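Local coordinates for putative lipoate-protein ligase A subunit 2 (Thermoplasma acidophilum DSM 1728, PDB 3R07) that is a putative second subunit of a lipoate-protein ligase, a small alpha-beta protein of the ligase C-terminus family that packs against another protein chain, at residues 7-12 / 20-25; 26-31 / 57-62; 32-37 / 49-54; 39-44 / 74-79. All coordinates share one frame; numbering follows the deposited sequence.

Contact 1. Residues 7-12 / 20-25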
loop_
_atom_site.group_PDB
_atom_site.type_symbol
_atom_site.label_atom_id
_atom_site.label_comp_id
_atom_site.label_asym_id
_atom_site.label_seq_id
_atom_site.Cartn_x
_atom_site.Cartn_y
_atom_site.Cartn_z
ATOM N N MET B 7 30.206 4.402 -1.599
ATOM C CA MET B 7 28.769 4.534 -1.369
ATOM C C MET B 7 28.008 4.268 -2.625
ATOM O O MET B 7 28.226 4.931 -3.623
ATOM C CB MET B 7 28.417 5.947 -0.928
ATOM C CG MET B 7 28.456 6.158 0.545
ATOM S SD MET B 7 28.261 7.902 0.880
ATOM C CE MET B 7 29.805 8.533 0.184
ATOM N N TYR B 8 27.084 3.325 -2.576
ATOM C CA TYR B 8 26.249 3.108 -3.748
ATOM C C TYR B 8 24.738 3.030 -3.509
ATOM O O TYR B 8 24.253 3.028 -2.375
ATOM C CB TYR B 8 26.757 1.928 -4.567
ATOM C CG TYR B 8 26.689 0.601 -3.873
ATOM C CD1 TYR B 8 25.610 -0.252 -4.085
ATOM C CD2 TYR B 8 27.700 0.185 -3.022
ATOM C CE1 TYR B 8 25.532 -1.485 -3.479
ATOM C CE2 TYR B 8 27.628 -1.057 -2.391
ATOM C CZ TYR B 8 26.537 -1.881 -2.631
ATOM O OH TYR B 8 26.447 -3.104 -2.026
ATOM N N SER B 9 24.018 2.983 -4.621
ATOM C CA SER B 9 22.579 2.936 -4.642
ATOM C C SER B 9 22.166 1.983 -5.721
ATOM O O SER B 9 22.680 2.047 -6.830
ATOM C CB SER B 9 22.018 4.316 -4.927
ATOM O OG SER B 9 22.054 5.061 -3.732
ATOM N N LYS B 10 21.214 1.118 -5.405
ATOM C CA LYS B 10 20.871 0.007 -6.266
ATOM C C LYS B 10 19.364 -0.286 -6.208
ATOM O O LYS B 10 18.783 -0.298 -5.133
ATOM C CB LYS B 10 21.659 -1.189 -5.762
ATOM C CG LYS B 10 22.378 -1.956 -6.814
ATOM C CD LYS B 10 22.931 -3.213 -6.190
ATOM C CE LYS B 10 22.414 -4.409 -6.934
ATOM N NZ LYS B 10 23.373 -4.762 -7.980
ATOM N N ASN B 11 18.740 -0.491 -7.365
ATOM C CA ASN B 11 17.357 -0.988 -7.447
ATOM C C ASN B 11 17.363 -2.465 -7.764
ATOM O O ASN B 11 18.319 -2.974 -8.329
ATOM C CB ASN B 11 16.578 -0.289 -8.554
ATOM C CG ASN B 11 16.717 1.204 -8.508
ATOM O OD1 ASN B 11 16.668 1.828 -7.443
ATOM N ND2 ASN B 11 16.899 1.797 -9.671
ATOM N N TRP B 12 16.299 -3.160 -7.408
ATOM C CA TRP B 12 16.155 -4.549 -7.800
ATOM C C TRP B 12 14.697 -4.969 -7.939
ATOM O O TRP B 12 13.977 -4.966 -6.950
ATOM C CB TRP B 12 16.879 -5.474 -6.821
ATOM C CG TRP B 12 16.629 -6.925 -7.143
ATOM C CD1 TRP B 12 15.974 -7.842 -6.360
ATOM C CD2 TRP B 12 16.994 -7.616 -8.353
ATOM N NE1 TRP B 12 15.918 -9.058 -7.001
ATOM C CE2 TRP B 12 16.536 -8.952 -8.225
ATOM C CE3 TRP B 12 17.670 -7.239 -9.532
ATOM C CZ2 TRP B 12 16.739 -9.924 -9.239
ATOM C CZ3 TRP B 12 17.871 -8.201 -10.535
ATOM C CH2 TRP B 12 17.402 -9.525 -10.382
ATOM N N ARG B 20 15.106 -1.010 -3.016
ATOM C CA ARG B 20 16.170 -0.009 -3.207
ATOM C C ARG B 20 17.072 -0.101 -2.016
ATOM O O ARG B 20 16.596 -0.177 -0.881
ATOM C CB ARG B 20 15.643 1.406 -3.287
ATOM C CG ARG B 20 14.463 1.624 -4.180
ATOM C CD ARG B 20 14.241 3.091 -4.356
ATOM N NE ARG B 20 13.053 3.374 -5.143
ATOM C CZ ARG B 20 12.995 3.383 -6.473
ATOM N NH1 ARG B 20 14.070 3.104 -7.194
ATOM N NH2 ARG B 20 11.853 3.668 -7.092
ATOM N N VAL B 21 18.377 -0.101 -2.270
ATOM C CA VAL B 21 19.366 -0.139 -1.192
ATOM C C VAL B 21 20.350 1.007 -1.342
ATOM O O VAL B 21 20.722 1.334 -2.462
ATOM C CB VAL B 21 20.157 -1.472 -1.177
ATOM C CG1 VAL B 21 21.093 -1.455 -0.033
ATOM C CG2 VAL B 21 19.248 -2.655 -1.015
ATOM N N THR B 22 20.755 1.619 -0.232
ATOM C CA THR B 22 21.932 2.505 -0.225
ATOM C C THR B 22 22.963 2.037 0.814
ATOM O O THR B 22 22.664 1.991 2.016
ATOM C CB THR B 22 21.575 4.004 0.006
ATOM O OG1 THR B 22 21.028 4.554 -1.193
ATOM C CG2 THR B 22 22.839 4.835 0.386
ATOM N N LEU B 23 24.163 1.673 0.351
ATOM C CA LEU B 23 25.224 1.230 1.258
ATOM C C LEU B 23 26.374 2.201 1.324
ATOM O O LEU B 23 26.802 2.754 0.317
ATOM C CB LEU B 23 25.780 -0.126 0.856
ATOM C CG LEU B 23 24.950 -1.344 1.204
ATOM C CD1 LEU B 23 24.326 -1.807 -0.074
ATOM C CD2 LEU B 23 25.830 -2.433 1.776
ATOM N N ASP B 24 26.871 2.380 2.533
ATOM C CA ASP B 24 28.015 3.219 2.843
ATOM C C ASP B 24 29.134 2.268 3.286
ATOM O O ASP B 24 29.026 1.636 4.340
ATOM C CB ASP B 24 27.604 4.127 3.988
ATOM C CG ASP B 24 28.491 5.317 4.154
ATOM O OD1 ASP B 24 29.672 5.290 3.722
ATOM O OD2 ASP B 24 27.994 6.293 4.754
ATOM N N LEU B 25 30.180 2.127 2.474
ATOM C CA LEU B 25 31.231 1.123 2.745
ATOM C C LEU B 25 32.582 1.714 3.160
ATOM O O LEU B 25 33.170 2.526 2.448
ATOM C CB LEU B 25 31.451 0.203 1.543
ATOM C CG LEU B 25 30.311 -0.517 0.840
ATOM C CD1 LEU B 25 30.875 -1.378 -0.281
ATOM C CD2 LEU B 25 29.508 -1.363 1.824
#
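Tyr8 and Leu23 face each other as a hydrogen-bonded pair in an antiparallel beta hairpin. The two segments run at 163° to each other, with axes 4.8 Å apart. Tyr8 N gives to Leu23 O at 3.0 Å, and Leu23 N gives back to Tyr8 O. Lys10 and Val21 form the next such pair, with Val21 N 2.9 Å from Lys10 O. Between them, Ser9 and Thr22 meet as a non-hydrogen-bonded pair, and Met7 pairs with Asp24 in the same way.

Polar side chains lie on the face of Met7, Ser9 and Asn11. Ser9 OG and Thr22 OG1 share a hydrogen bond of 2.8 Å. Each hydroxyl lies beside its own backbone N, which brings the two together. Arg20 NH1 gives a bent hydrogen bond to Asn11 OD1, 2.9 Å long. It arrives from above the amide plane, while OD1 lies close to the guanidinium plane; the two planes are 81° apart. Outside the hairpin, Arg20 NE makes a salt bridge with an acidic side chain of another protein chain.

On the other face, with Lys10 and Val21, Tyr8 packs on leucines. Its ring takes Leu23 CB over one face, 4.2 Å from the centroid, as a CH-pi contact. Leu25 CD1 sits at the ring edge, 3.9 Å from Tyr8 CE2.

Strand 18-26 is the middle strand of the sheet, flanked by 5-13 and 29-36. Helix 83-88 packs on Val21 and Leu23, and Lys10 NZ bonds to Arg89 O just beyond it.

Contact 2. Residues 26-31 / 57-62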
loop_
_atom_site.group_PDB
_atom_site.type_symbol
_atom_site.label_atom_id
_atom_site.label_comp_id
_atom_site.label_asym_id
_atom_site.label_seq_id
_atom_site.Cartn_x
_atom_site.Cartn_y
_atom_site.Cartn_z
ATOM N N ASP B 26 33.059 1.288 4.322
ATOM C CA ASP B 26 34.392 1.623 4.787
ATOM C C ASP B 26 35.250 0.372 4.626
ATOM O O ASP B 26 35.192 -0.553 5.431
ATOM C CB ASP B 26 34.342 2.097 6.244
ATOM C CG ASP B 26 35.727 2.342 6.836
ATOM O OD1 ASP B 26 36.708 1.718 6.349
ATOM O OD2 ASP B 26 35.833 3.157 7.795
ATOM N N GLY B 27 36.040 0.339 3.568
ATOM C CA GLY B 27 36.798 -0.859 3.257
ATOM C C GLY B 27 35.863 -2.015 2.941
ATOM O O GLY B 27 35.163 -2.000 1.920
ATOM N N ASN B 28 35.853 -3.011 3.822
ATOM C CA ASN B 28 35.098 -4.245 3.594
ATOM C C ASN B 28 33.835 -4.252 4.490
ATOM O O ASN B 28 33.052 -5.208 4.504
ATOM C CB ASN B 28 36.021 -5.459 3.874
ATOM C CG ASN B 28 35.738 -6.670 2.958
ATOM O OD1 ASN B 28 35.629 -6.552 1.726
ATOM N ND2 ASN B 28 35.643 -7.850 3.570
ATOM N N ARG B 29 33.636 -3.143 5.197
ATOM C CA ARG B 29 32.750 -3.087 6.332
ATOM C C ARG B 29 31.616 -2.069 6.120
ATOM O O ARG B 29 31.817 -0.988 5.553
ATOM C CB ARG B 29 33.586 -2.745 7.568
ATOM C CG ARG B 29 33.025 -3.225 8.898
ATOM C CD ARG B 29 32.355 -2.076 9.630
ATOM N NE ARG B 29 33.286 -0.963 9.800
ATOM C CZ ARG B 29 32.994 0.211 10.356
ATOM N NH1 ARG B 29 31.776 0.463 10.818
ATOM N NH2 ARG B 29 33.938 1.147 10.445
ATOM N N ILE B 30 30.421 -2.429 6.589
ATOM C CA ILE B 30 29.210 -1.657 6.330
ATOM C C ILE B 30 29.062 -0.569 7.382
ATOM O O ILE B 30 28.845 -0.855 8.560
ATOM C CB ILE B 30 27.956 -2.568 6.289
ATOM C CG1 ILE B 30 28.002 -3.493 5.058
ATOM C CG2 ILE B 30 26.673 -1.719 6.311
ATOM C CD1 ILE B 30 26.991 -4.616 5.077
ATOM N N LYS B 31 29.195 0.681 6.955
ATOM C CA LYS B 31 29.169 1.805 7.873
ATOM C C LYS B 31 27.730 2.237 8.071
ATOM O O LYS B 31 27.310 2.560 9.182
ATOM C CB LYS B 31 30.011 2.953 7.315
ATOM C CG LYS B 31 30.146 4.152 8.227
ATOM C CD LYS B 31 31.100 5.196 7.649
ATOM C CE LYS B 31 31.163 6.422 8.586
ATOM N NZ LYS B 31 32.303 7.361 8.273
ATOM N N SER B 57 28.547 -5.215 9.625
ATOM C CA SER B 57 29.179 -6.495 9.403
ATOM C C SER B 57 30.082 -6.322 8.212
ATOM O O SER B 57 30.403 -5.210 7.833
ATOM C CB SER B 57 28.119 -7.543 9.063
ATOM O OG SER B 57 27.117 -7.613 10.063
ATOM N N SER B 58 30.460 -7.426 7.593
ATOM C CA SER B 58 31.344 -7.393 6.449
ATOM C C SER B 58 30.608 -7.832 5.216
ATOM O O SER B 58 29.959 -8.869 5.214
ATOM C CB SER B 58 32.564 -8.287 6.681
ATOM O OG SER B 58 33.562 -7.589 7.412
ATOM N N ILE B 59 30.736 -7.042 4.160
ATOM C CA ILE B 59 30.027 -7.293 2.909
ATOM C C ILE B 59 30.204 -8.735 2.416
ATOM O O ILE B 59 29.537 -9.173 1.468
ATOM C CB ILE B 59 30.378 -6.220 1.812
ATOM C CG1 ILE B 59 31.675 -6.551 1.068
ATOM C CG2 ILE B 59 30.447 -4.822 2.422
ATOM C CD1 ILE B 59 31.451 -7.019 -0.365
ATOM N N GLU B 60 31.105 -9.463 3.074
ATOM C CA GLU B 60 31.352 -10.880 2.769
ATOM C C GLU B 60 30.262 -11.746 3.391
ATOM O O GLU B 60 29.679 -12.595 2.714
ATOM C CB GLU B 60 32.745 -11.324 3.258
ATOM C CG GLU B 60 33.935 -10.782 2.416
ATOM C CD GLU B 60 35.210 -11.633 2.542
ATOM O OE1 GLU B 60 35.268 -12.528 3.423
ATOM O OE2 GLU B 60 36.160 -11.407 1.757
ATOM N N LYS B 61 29.979 -11.494 4.670
ATOM C CA LYS B 61 28.997 -12.264 5.432
ATOM C C LYS B 61 27.605 -11.608 5.457
ATOM O O LYS B 61 26.998 -11.412 6.518
ATOM C CB LYS B 61 29.535 -12.556 6.836
ATOM C CG LYS B 61 30.809 -13.412 6.790
ATOM C CD LYS B 61 31.088 -14.139 8.103
ATOM C CE LYS B 61 32.204 -15.164 7.934
ATOM N NZ LYS B 61 32.117 -16.214 8.986
ATOM N N ILE B 62 27.117 -11.282 4.261
ATOM C CA ILE B 62 25.802 -10.689 4.056
ATOM C C ILE B 62 24.714 -11.769 4.095
ATOM O O ILE B 62 23.720 -11.626 4.816
ATOM C CB ILE B 62 25.772 -9.884 2.713
ATOM C CG1 ILE B 62 26.225 -8.440 2.943
ATOM C CG2 ILE B 62 24.382 -9.920 2.034
ATOM C CD1 ILE B 62 26.186 -7.568 1.684
#
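Asn28 O is met by two groups of the loop 57-62. Ile59 N gives it a hydrogen bond of 3.0 Å, nearly along the C=O axis, and Ser58 CA adds a CA-H...O contact at 3.4 Å. Asn28 belongs to a type II' beta turn from Asp26 to Arg29, which closes the hairpin between strands 18-26 and 29-36. Gly27 takes the second place of the turn, where phi is positive (64°). Asp26 and Arg29 bond to each other through both of their backbone N and O atoms.

Past the turn, Ile30 N gives a second bond to Ser57 O, also 3.0 Å. The two bonds enclose a single backbone bridge between Arg29 and Ser58. They tie the start of strand 29-36 to the loop between helices 46-54 and 62-70.

Apolar side chains meet beside this bridge. Ile59 CG2 lies 3.8 Å from Ile30 CG1, and it can do so because CG2 stands anti to its own carbonyl carbon. Ile30 CD1 has a looser contact with Ile62 CG1. Leu23 and Leu25 of strand 18-26 pack on Ile30 and Ile59 respectively.

The outer part carries polar side chains. The Asn28 amide and the Glu60 carboxylate have planes 78° apart, and the amide touches the aliphatic part of the glutamate: Asn28 ND2 is 3.6 Å from Glu60 CG.

Contact 3. Residues 32-37 / 49-54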
loop_
_atom_site.group_PDB
_atom_site.type_symbol
_atom_site.label_atom_id
_atom_site.label_comp_id
_atom_site.label_asym_id
_atom_site.label_seq_id
_atom_site.Cartn_x
_atom_site.Cartn_y
_atom_site.Cartn_z
ATOM N N ASP B 32 26.987 2.267 6.967
ATOM C CA ASP B 32 25.568 2.533 7.002
ATOM C C ASP B 32 24.810 1.794 5.908
ATOM O O ASP B 32 25.391 1.373 4.892
ATOM C CB ASP B 32 25.282 4.018 6.916
ATOM C CG ASP B 32 24.104 4.420 7.785
ATOM O OD1 ASP B 32 23.412 3.512 8.326
ATOM O OD2 ASP B 32 23.880 5.647 7.942
ATOM N N ILE B 33 23.508 1.623 6.140
ATOM C CA ILE B 33 22.627 1.006 5.164
ATOM C C ILE B 33 21.202 1.540 5.316
ATOM O O ILE B 33 20.728 1.841 6.420
ATOM C CB ILE B 33 22.735 -0.577 5.166
ATOM C CG1 ILE B 33 21.788 -1.212 4.135
ATOM C CG2 ILE B 33 22.575 -1.163 6.578
ATOM C CD1 ILE B 33 21.990 -2.679 3.914
ATOM N N HIS B 34 20.541 1.698 4.181
ATOM C CA HIS B 34 19.173 2.136 4.167
ATOM C C HIS B 34 18.479 1.287 3.131
ATOM O O HIS B 34 18.912 1.230 1.990
ATOM C CB HIS B 34 19.088 3.644 3.898
ATOM C CG HIS B 34 17.751 4.098 3.392
ATOM N ND1 HIS B 34 16.602 4.066 4.165
ATOM C CD2 HIS B 34 17.380 4.600 2.186
ATOM C CE1 HIS B 34 15.585 4.518 3.450
ATOM N NE2 HIS B 34 16.031 4.853 2.247
ATOM N N ILE B 35 17.448 0.563 3.555
ATOM C CA ILE B 35 16.650 -0.252 2.648
ATOM C C ILE B 35 15.249 0.357 2.496
ATOM O O ILE B 35 14.605 0.733 3.477
ATOM C CB ILE B 35 16.532 -1.700 3.127
ATOM C CG1 ILE B 35 17.911 -2.264 3.475
ATOM C CG2 ILE B 35 15.870 -2.545 2.070
ATOM C CD1 ILE B 35 17.896 -3.590 4.209
ATOM N N SER B 36 14.780 0.469 1.256
ATOM C CA SER B 36 13.492 1.075 1.025
ATOM C C SER B 36 12.823 0.429 -0.165
ATOM O O SER B 36 13.351 -0.505 -0.742
ATOM C CB SER B 36 13.625 2.587 0.848
ATOM O OG SER B 36 14.361 2.917 -0.309
ATOM N N GLY B 37 11.628 0.913 -0.495
ATOM C CA GLY B 37 10.947 0.515 -1.714
ATOM C C GLY B 37 9.601 -0.120 -1.525
ATOM O O GLY B 37 8.957 0.026 -0.490
ATOM N N ARG B 49 15.364 -4.023 11.882
ATOM C CA ARG B 49 16.211 -5.082 12.403
ATOM C C ARG B 49 17.213 -5.468 11.312
ATOM O O ARG B 49 18.390 -5.660 11.601
ATOM C CB ARG B 49 15.385 -6.307 12.866
ATOM C CG ARG B 49 15.824 -6.937 14.226
ATOM C CD ARG B 49 15.290 -8.394 14.511
ATOM N NE ARG B 49 13.896 -8.630 14.110
ATOM C CZ ARG B 49 13.497 -9.578 13.249
ATOM N NH1 ARG B 49 14.383 -10.413 12.696
ATOM N NH2 ARG B 49 12.201 -9.703 12.933
ATOM N N LEU B 50 16.752 -5.549 10.067
ATOM C CA LEU B 50 17.599 -5.954 8.959
ATOM C C LEU B 50 18.702 -4.929 8.697
ATOM O O LEU B 50 19.825 -5.292 8.369
ATOM C CB LEU B 50 16.766 -6.186 7.696
ATOM C CG LEU B 50 17.445 -6.740 6.435
ATOM C CD1 LEU B 50 18.269 -7.991 6.723
ATOM C CD2 LEU B 50 16.430 -7.010 5.329
ATOM N N GLU B 51 18.391 -3.649 8.849
ATOM C CA GLU B 51 19.408 -2.615 8.706
ATOM C C GLU B 51 20.405 -2.664 9.883
ATOM O O GLU B 51 21.613 -2.505 9.691
ATOM C CB GLU B 51 18.768 -1.221 8.585
ATOM C CG GLU B 51 18.079 -0.915 7.257
ATOM C CD GLU B 51 17.268 0.385 7.309
ATOM O OE1 GLU B 51 16.922 0.819 8.423
ATOM O OE2 GLU B 51 16.971 0.981 6.251
ATOM N N ASP B 52 19.892 -2.877 11.094
ATOM C CA ASP B 52 20.717 -2.934 12.309
ATOM C C ASP B 52 21.701 -4.093 12.293
ATOM O O ASP B 52 22.797 -3.989 12.836
ATOM C CB ASP B 52 19.834 -3.031 13.557
ATOM C CG ASP B 52 19.136 -1.716 13.884
ATOM O OD1 ASP B 52 19.428 -0.706 13.189
ATOM O OD2 ASP B 52 18.300 -1.695 14.831
ATOM N N MET B 53 21.293 -5.187 11.661
ATOM C CA MET B 53 22.089 -6.397 11.600
ATOM C C MET B 53 23.240 -6.243 10.630
ATOM O O MET B 53 24.373 -6.555 10.969
ATOM C CB MET B 53 21.212 -7.593 11.231
ATOM C CG MET B 53 20.308 -8.037 12.390
ATOM S SD MET B 53 19.106 -9.295 11.914
ATOM C CE MET B 53 18.535 -9.734 13.567
ATOM N N LEU B 54 22.945 -5.732 9.440
ATOM C CA LEU B 54 23.960 -5.458 8.430
ATOM C C LEU B 54 24.982 -4.378 8.855
ATOM O O LEU B 54 26.161 -4.473 8.508
ATOM C CB LEU B 54 23.297 -5.126 7.093
ATOM C CG LEU B 54 22.555 -6.297 6.441
ATOM C CD1 LEU B 54 21.358 -5.850 5.595
ATOM C CD2 LEU B 54 23.496 -7.130 5.612
#
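Helix 46-54 packs on one face of the three-stranded sheet, against strand 29-36, the outermost on that side within this chain. Glu51 of the helix reaches the backbone of Ile35 on the strand. Helix 49-54 and strand 32-36 run nearly antiparallel, at 157°, with axes 8.0 Å apart.

Glu51 OE2 accepts a hydrogen bond of 2.8 Å from Ile35 N. The bond is nearly straight, 167° at the hydrogen, and uses the anti lone pair of OE2. His34 and Ser36 bond through their backbones to strand 18-26. The N-H of Ile35 therefore points away from that strand, and the Glu51 carboxylate meets it. Glu51 gets there with CG beside its own backbone N (chi1 -73°) and the rest of the chain extended. On the way its CG passes Ile35 CG1 at 4.0 Å, the two side chains running past one another head to tail. Beyond this contact, OE2 has a long, weak ion pair with a basic side chain of another protein chain.

Ile33 and Ile35 both point toward the helix. The CD1 methyl of Ile33 meets Leu54 CD1 at 3.6 Å, with the two side chains crossing at an angle. Ile35 CD1 lies 3.9 Å from Leu50 CG, and here the side chains cross at about a right angle. Ile33 CG2 also rests 3.5 Å from Glu51 O.

This buried layer extends further. Leu88 of helix 83-88 touches Ile33 and Leu54, and Phe84 touches Leu50. Helix 62-70 packs on Leu50 through Ile66 and Phe69, while strand 18-26 borders 29-36 within the sheet.

Contact 4. Residues 39-44 / 74-79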
loop_
_atom_site.group_PDB
_atom_site.type_symbol
_atom_site.label_atom_id
_atom_site.label_comp_id
_atom_site.label_asym_id
_atom_site.label_seq_id
_atom_site.Cartn_x
_atom_site.Cartn_y
_atom_site.Cartn_z
ATOM N N PHE B 39 7.347 -3.068 -1.162
ATOM C CA PHE B 39 7.198 -4.429 -0.708
ATOM C C PHE B 39 6.408 -4.487 0.592
ATOM O O PHE B 39 6.050 -3.456 1.195
ATOM C CB PHE B 39 8.567 -5.122 -0.550
ATOM C CG PHE B 39 9.549 -4.370 0.328
ATOM C CD1 PHE B 39 9.629 -4.630 1.687
ATOM C CD2 PHE B 39 10.414 -3.424 -0.218
ATOM C CE1 PHE B 39 10.531 -3.938 2.485
ATOM C CE2 PHE B 39 11.317 -2.748 0.579
ATOM C CZ PHE B 39 11.371 -3.004 1.934
ATOM N N PHE B 40 6.138 -5.715 1.013
ATOM C CA PHE B 40 5.476 -5.983 2.267
ATOM C C PHE B 40 6.397 -6.801 3.134
ATOM O O PHE B 40 7.161 -7.621 2.645
ATOM C CB PHE B 40 4.199 -6.746 2.001
ATOM C CG PHE B 40 3.230 -5.999 1.155
ATOM C CD1 PHE B 40 2.344 -5.084 1.728
ATOM C CD2 PHE B 40 3.202 -6.195 -0.214
ATOM C CE1 PHE B 40 1.437 -4.407 0.949
ATOM C CE2 PHE B 40 2.292 -5.494 -1.007
ATOM C CZ PHE B 40 1.401 -4.612 -0.420
ATOM N N MET B 41 6.304 -6.564 4.434
ATOM C CA MET B 41 7.170 -7.186 5.389
ATOM C C MET B 41 6.474 -7.102 6.718
ATOM O O MET B 41 6.165 -6.001 7.206
ATOM C CB MET B 41 8.503 -6.446 5.453
ATOM C CG MET B 41 9.496 -7.047 6.431
ATOM S SD MET B 41 11.090 -6.198 6.367
ATOM C CE MET B 41 11.839 -6.787 4.842
ATOM N N PHE B 42 6.222 -8.279 7.301
ATOM C CA PHE B 42 5.660 -8.378 8.648
ATOM C C PHE B 42 6.576 -9.235 9.512
ATOM O O PHE B 42 7.035 -10.292 9.068
ATOM C CB PHE B 42 4.250 -8.959 8.606
ATOM C CG PHE B 42 3.393 -8.381 7.516
ATOM C CD1 PHE B 42 2.553 -7.291 7.775
ATOM C CD2 PHE B 42 3.431 -8.911 6.227
ATOM C CE1 PHE B 42 1.770 -6.743 6.762
ATOM C CE2 PHE B 42 2.632 -8.359 5.207
ATOM C CZ PHE B 42 1.812 -7.280 5.476
ATOM N N PRO B 43 6.857 -8.777 10.740
ATOM C CA PRO B 43 6.388 -7.475 11.232
ATOM C C PRO B 43 6.962 -6.316 10.400
ATOM O O PRO B 43 7.938 -6.503 9.688
ATOM C CB PRO B 43 6.876 -7.435 12.692
ATOM C CG PRO B 43 7.137 -8.857 13.048
ATOM C CD PRO B 43 7.611 -9.507 11.766
ATOM N N GLU B 44 6.356 -5.139 10.480
ATOM C CA GLU B 44 6.756 -4.036 9.612
ATOM C C GLU B 44 8.108 -3.462 10.062
ATOM O O GLU B 44 8.933 -3.074 9.233
ATOM C CB GLU B 44 5.653 -2.953 9.534
ATOM C CG GLU B 44 4.312 -3.414 8.916
ATOM C CD GLU B 44 3.344 -4.104 9.930
ATOM O OE1 GLU B 44 3.776 -4.550 11.029
ATOM O OE2 GLU B 44 2.135 -4.206 9.633
ATOM N N VAL B 74 10.215 -14.031 9.376
ATOM C CA VAL B 74 9.751 -12.785 8.772
ATOM C C VAL B 74 9.005 -13.116 7.473
ATOM O O VAL B 74 9.456 -13.951 6.689
ATOM C CB VAL B 74 10.934 -11.777 8.565
ATOM C CG1 VAL B 74 10.518 -10.560 7.751
ATOM C CG2 VAL B 74 11.481 -11.309 9.918
ATOM N N ILE B 75 7.850 -12.485 7.262
ATOM C CA ILE B 75 7.018 -12.779 6.092
ATOM C C ILE B 75 7.118 -11.644 5.063
ATOM O O ILE B 75 6.796 -10.489 5.355
ATOM C CB ILE B 75 5.530 -13.050 6.475
ATOM C CG1 ILE B 75 5.428 -14.016 7.661
ATOM C CG2 ILE B 75 4.742 -13.584 5.276
ATOM C CD1 ILE B 75 5.158 -13.332 9.021
ATOM N N THR B 76 7.550 -11.981 3.856
ATOM C CA THR B 76 7.889 -10.971 2.871
ATOM C C THR B 76 7.295 -11.340 1.518
ATOM O O THR B 76 8.031 -11.597 0.570
ATOM C CB THR B 76 9.430 -10.784 2.784
ATOM O OG1 THR B 76 9.955 -10.424 4.070
ATOM C CG2 THR B 76 9.783 -9.691 1.827
ATOM N N PRO B 77 5.950 -11.346 1.425
ATOM C CA PRO B 77 5.169 -11.865 0.301
ATOM C C PRO B 77 5.678 -11.463 -1.061
ATOM O O PRO B 77 5.815 -10.276 -1.328
ATOM C CB PRO B 77 3.792 -11.248 0.533
ATOM C CG PRO B 77 3.689 -11.207 1.994
ATOM C CD PRO B 77 5.061 -10.820 2.479
ATOM N N GLY B 78 5.951 -12.450 -1.911
ATOM C CA GLY B 78 6.408 -12.207 -3.290
ATOM C C GLY B 78 7.829 -11.652 -3.389
ATOM O O GLY B 78 8.255 -11.184 -4.459
ATOM N N VAL B 79 8.547 -11.691 -2.266
ATOM C CA VAL B 79 9.928 -11.270 -2.195
ATOM C C VAL B 79 10.673 -12.350 -1.420
ATOM O O VAL B 79 10.557 -12.472 -0.194
ATOM C CB VAL B 79 10.095 -9.855 -1.539
ATOM C CG1 VAL B 79 11.548 -9.518 -1.332
ATOM C CG2 VAL B 79 9.464 -8.774 -2.387
#
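Met41 lies alongside Thr76, side by side in the same direction. Its CG is 4.1 Å from Thr76 OG1. The same CG meets Val74 CG1 at 3.9 Å, but at a slant. Met41 reaches both because CG stands opposite its backbone N (chi1 -179°); the chain then bends only at its last torsion. Phe84 of helix 83-88 touches both Met41 and Thr76, and Ile47 of helix 46-54 also packs on Met41.

Phe42 turns a ring edge to Pro77, with Pro77 CD near the ring plane and 4.4 Å from Phe42 CE2. Phe40, two residues earlier, meets the same proline with the root of its side chain: Phe40 CB is 4.2 Å from Pro77 CD, and its ring lies farther off. Its carbonyl oxygen lies close to Thr76 CG2.

The backbones form a single antiparallel bridge between two loops. Phe42 and Ile75 are a hydrogen-bonded pair. Phe42 N gives to Ile75 O at 3.0 Å, and Ile75 N returns a bond of the same length to Phe42 O. Thr76 to Val79 form a type II beta turn, closed by a bond from Val79 N to Thr76 O, with Gly78 at its third place. A cis peptide precedes Pro43 just after the bridge.

At the end of the turn, Val79 CG2 packs on Phe39 CB at 4.2 Å. The ring of Phe39 stacks with an aromatic side chain of another protein chain. Phe40, Met41 and Phe42 also pack on that other protein.

How the contacts relate
Contacts 1, 2 and 3 share one sheet. Contact 1 pairs its first two strands, while contacts 2 and 3 both use strand 29-36. Backbone bonds join contact 1 to its neighbours: Thr22 N to His34 O at 2.9 Å, and Asp24 O to Lys31 N at 2.8 Å. Along the chain, contact 3 falls within the span that contact 2 closes. Contact 4 is remote from contact 2, their centres about 24 Å apart on opposite sides of the chain's centre, but it touches contact 3 through Arg49 and Val74. Contacts 1, 3 and 4 all reach another protein chain. An acetate ion, probably a crystallisation additive, lies about 4 Å from the His34 side chain, which is modelled in two conformers.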